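Local coordinates for protein carbohydrate oxidase (PDB 3RJ8) that oxidises the C1 hydroxyl of mono-, oligo- and polysaccharides to lactones, reducing molecular oxygen to hydrogen peroxide, probably with FAD as cofactor, at residues G1-C6 / I36-A41. Sequence-based numbering, arbitrary orientation.
With K (potassium ion), chain G.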
ATOM      1  N   GLY A   1     -12.223  13.088  31.151  1.00 17.68           N
ATOM      2  CA  GLY A   1     -12.806  14.100  30.213  1.00 16.84           C
ATOM      3  C   GLY A   1     -13.995  13.488  29.510  1.00 17.16           C
ATOM      4  O   GLY A   1     -14.222  12.273  29.605  1.00 16.56           O
ATOM      5  N   ALA A   2     -14.752  14.309  28.784  1.00 17.02           N
ATOM      6  CA  ALA A   2     -15.988  13.834  28.159  1.00 16.78           C
ATOM      7  C   ALA A   2     -15.836  12.535  27.327  1.00 17.34           C
ATOM      8  O   ALA A   2     -16.620  11.595  27.508  1.00 17.23           O
ATOM      9  CB  ALA A   2     -16.646  14.957  27.351  1.00 17.55           C
ATOM     10  N   ILE A   3     -14.813  12.474  26.463  1.00 17.12           N
ATOM     11  CA  ILE A   3     -14.588  11.331  25.553  1.00 16.74           C
ATOM     12  C   ILE A   3     -14.164  10.062  26.287  1.00 17.53           C
ATOM     13  O   ILE A   3     -14.596   8.960  25.925  1.00 16.89           O
ATOM     14  CB  ILE A   3     -13.590  11.676  24.359  1.00 16.41           C
ATOM     15  CG1 ILE A   3     -13.432  10.505  23.372  1.00 15.84           C
ATOM     16  CG2 ILE A   3     -12.208  12.110  24.867  1.00 15.61           C
ATOM     17  CD1 ILE A   3     -14.675  10.157  22.577  1.00 15.71           C
ATOM     18  N   GLU A   4     -13.320  10.225  27.307  1.00 18.84           N
ATOM     19  CA  GLU A   4     -12.882   9.111  28.158  1.00 19.97           C
ATOM     20  C   GLU A   4     -14.076   8.473  28.864  1.00 19.85           C
ATOM     21  O   GLU A   4     -14.303   7.268  28.751  1.00 19.75           O
ATOM     22  CB  GLU A   4     -11.855   9.580  29.195  1.00 20.78           C
ATOM     23  CG  GLU A   4     -10.447   9.814  28.634  1.00 23.34           C
ATOM     24  CD  GLU A   4     -10.234  11.205  28.036  1.00 23.35           C
ATOM     25  OE1 GLU A   4     -11.155  12.042  28.088  1.00 24.80           O
ATOM     26  OE2 GLU A   4      -9.131  11.467  27.512  1.00 24.67           O
ATOM     27  N   ALA A   5     -14.837   9.302  29.577  1.00 20.46           N
ATOM     28  CA  ALA A   5     -16.037   8.881  30.293  1.00 20.30           C
ATOM     29  C   ALA A   5     -16.992   8.148  29.370  1.00 20.77           C
ATOM     30  O   ALA A   5     -17.452   7.044  29.691  1.00 21.48           O
ATOM     31  CB  ALA A   5     -16.710  10.066  30.896  1.00 19.04           C
ATOM     32  N   CYS A   6     -17.256   8.763  28.214  1.00 21.21           N
ATOM     33  CA  CYS A   6     -18.112   8.201  27.169  1.00 20.60           C
ATOM     34  C   CYS A   6     -17.683   6.810  26.684  1.00 20.14           C
ATOM     35  O   CYS A   6     -18.510   5.897  26.620  1.00 21.08           O
ATOM     36  CB  CYS A   6     -18.182   9.160  25.993  1.00 22.83           C
ATOM     37  SG  CYS A   6     -19.532   8.807  24.881  1.00 29.22           S
ATOM     38  N   ILE A  36      -1.307  14.010  17.965  1.00 10.19           N
ATOM     39  CA  ILE A  36      -1.810  13.766  19.296  1.00 10.38           C
ATOM     40  C   ILE A  36      -3.337  13.622  19.261  1.00 10.01           C
ATOM     41  O   ILE A  36      -4.049  14.618  19.222  1.00  9.93           O
ATOM     42  CB  ILE A  36      -1.355  14.907  20.257  1.00 10.89           C
ATOM     43  CG1 ILE A  36       0.138  15.188  20.072  1.00 10.94           C
ATOM     44  CG2 ILE A  36      -1.691  14.583  21.710  1.00 10.59           C
ATOM     45  CD1 ILE A  36       0.653  16.309  20.913  1.00 11.78           C
ATOM     46  N   PRO A  37      -3.848  12.375  19.283  1.00 10.06           N
ATOM     47  CA  PRO A  37      -5.305  12.220  19.309  1.00  9.68           C
ATOM     48  C   PRO A  37      -5.865  12.675  20.650  1.00  9.52           C
ATOM     49  O   PRO A  37      -5.128  12.762  21.644  1.00  9.45           O
ATOM     50  CB  PRO A  37      -5.505  10.705  19.129  1.00  9.50           C
ATOM     51  CG  PRO A  37      -4.149  10.165  18.742  1.00  9.65           C
ATOM     52  CD  PRO A  37      -3.168  11.071  19.383  1.00  9.61           C
ATOM     53  N   THR A  38      -7.151  12.989  20.692  1.00  9.45           N
ATOM     54  CA  THR A  38      -7.729  13.389  21.959  1.00  9.73           C
ATOM     55  C   THR A  38      -7.861  12.186  22.927  1.00  9.89           C
ATOM     56  O   THR A  38      -7.836  12.345  24.155  1.00  9.56           O
ATOM     57  CB  THR A  38      -9.039  14.173  21.773  1.00  9.62           C
ATOM     58  OG1 THR A  38      -9.405  14.751  23.027  1.00  9.96           O
ATOM     59  CG2 THR A  38     -10.162  13.275  21.276  1.00  9.81           C
ATOM     60  N   ALA A  39      -7.987  10.994  22.342  1.00  9.46           N
ATOM     61  CA  ALA A  39      -8.068   9.749  23.074  1.00  9.50           C
ATOM     62  C   ALA A  39      -7.851   8.624  22.086  1.00  9.43           C
ATOM     63  O   ALA A  39      -8.083   8.801  20.888  1.00  9.15           O
ATOM     64  CB  ALA A  39      -9.431   9.590  23.777  1.00  9.22           C
ATOM     65  N   ILE A  40      -7.405   7.478  22.606  1.00  9.53           N
ATOM     66  CA  ILE A  40      -7.173   6.282  21.826  1.00  9.61           C
ATOM     67  C   ILE A  40      -8.037   5.135  22.356  1.00 10.15           C
ATOM     68  O   ILE A  40      -7.822   4.629  23.465  1.00 10.47           O
ATOM     69  CB  ILE A  40      -5.688   5.868  21.856  1.00  9.57           C
ATOM     70  CG1 ILE A  40      -4.778   7.032  21.417  1.00  9.22           C
ATOM     71  CG2 ILE A  40      -5.463   4.656  20.956  1.00  9.46           C
ATOM     72  CD1 ILE A  40      -3.292   6.741  21.580  1.00  8.82           C
ATOM     73  N   ALA A  41      -9.028   4.742  21.560  1.00 10.34           N
ATOM     74  CA  ALA A  41      -9.851   3.573  21.856  1.00  9.98           C
ATOM     75  C   ALA A  41      -9.164   2.326  21.318  1.00 10.09           C
ATOM     76  O   ALA A  41      -9.037   2.151  20.108  1.00 10.52           O
ATOM     77  CB  ALA A  41     -11.234   3.733  21.243  1.00  9.49           C
TER
HETATM   78  K     K G 604      -4.993  16.365  21.270  0.50  8.22           K
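Glu4, in the first turn of helix 2-9, comes opposite Ala39 with 7.0 Å between their CA atoms, the nearest CA pair of the two segments, and no hydrogen bond spans the gap. The apolar part rests on Ile3: its methyl CG2 lies 3.9 Å from Ala39 CB, and Ile3 CG1 lies 4.1 Å from Ala39 CB, so both branches of the isoleucine meet that methyl. With CG1 anti to the backbone N (chi1 -177°), CG2 falls between N and the carbonyl carbon and borders Thr38 OG1, at 4.3 Å. Ile3 also touches Leu84 of strand 84-87, Cys55 of helix 46-58 and the loop residues Leu59 and Leu61, so the N-terminal helix packs against both a sheet strand and a neighbouring helix. Glu4 bends at chi2 (86°), which folds its carboxylate back toward the N-terminus: OE1 accepts a weak hydrogen bond from Gly1 N at 3.4 Å, while OE2 stands 3.7 Å from Thr38 O without bonding to it. Two residues before Thr38, Ile36 O binds the potassium ion at 2.9 Å. Cohesion across this small interface, 138 Å² in all, probably comes mostly from van der Waals contact, with Ile3 on Ala39 its one apolar pair.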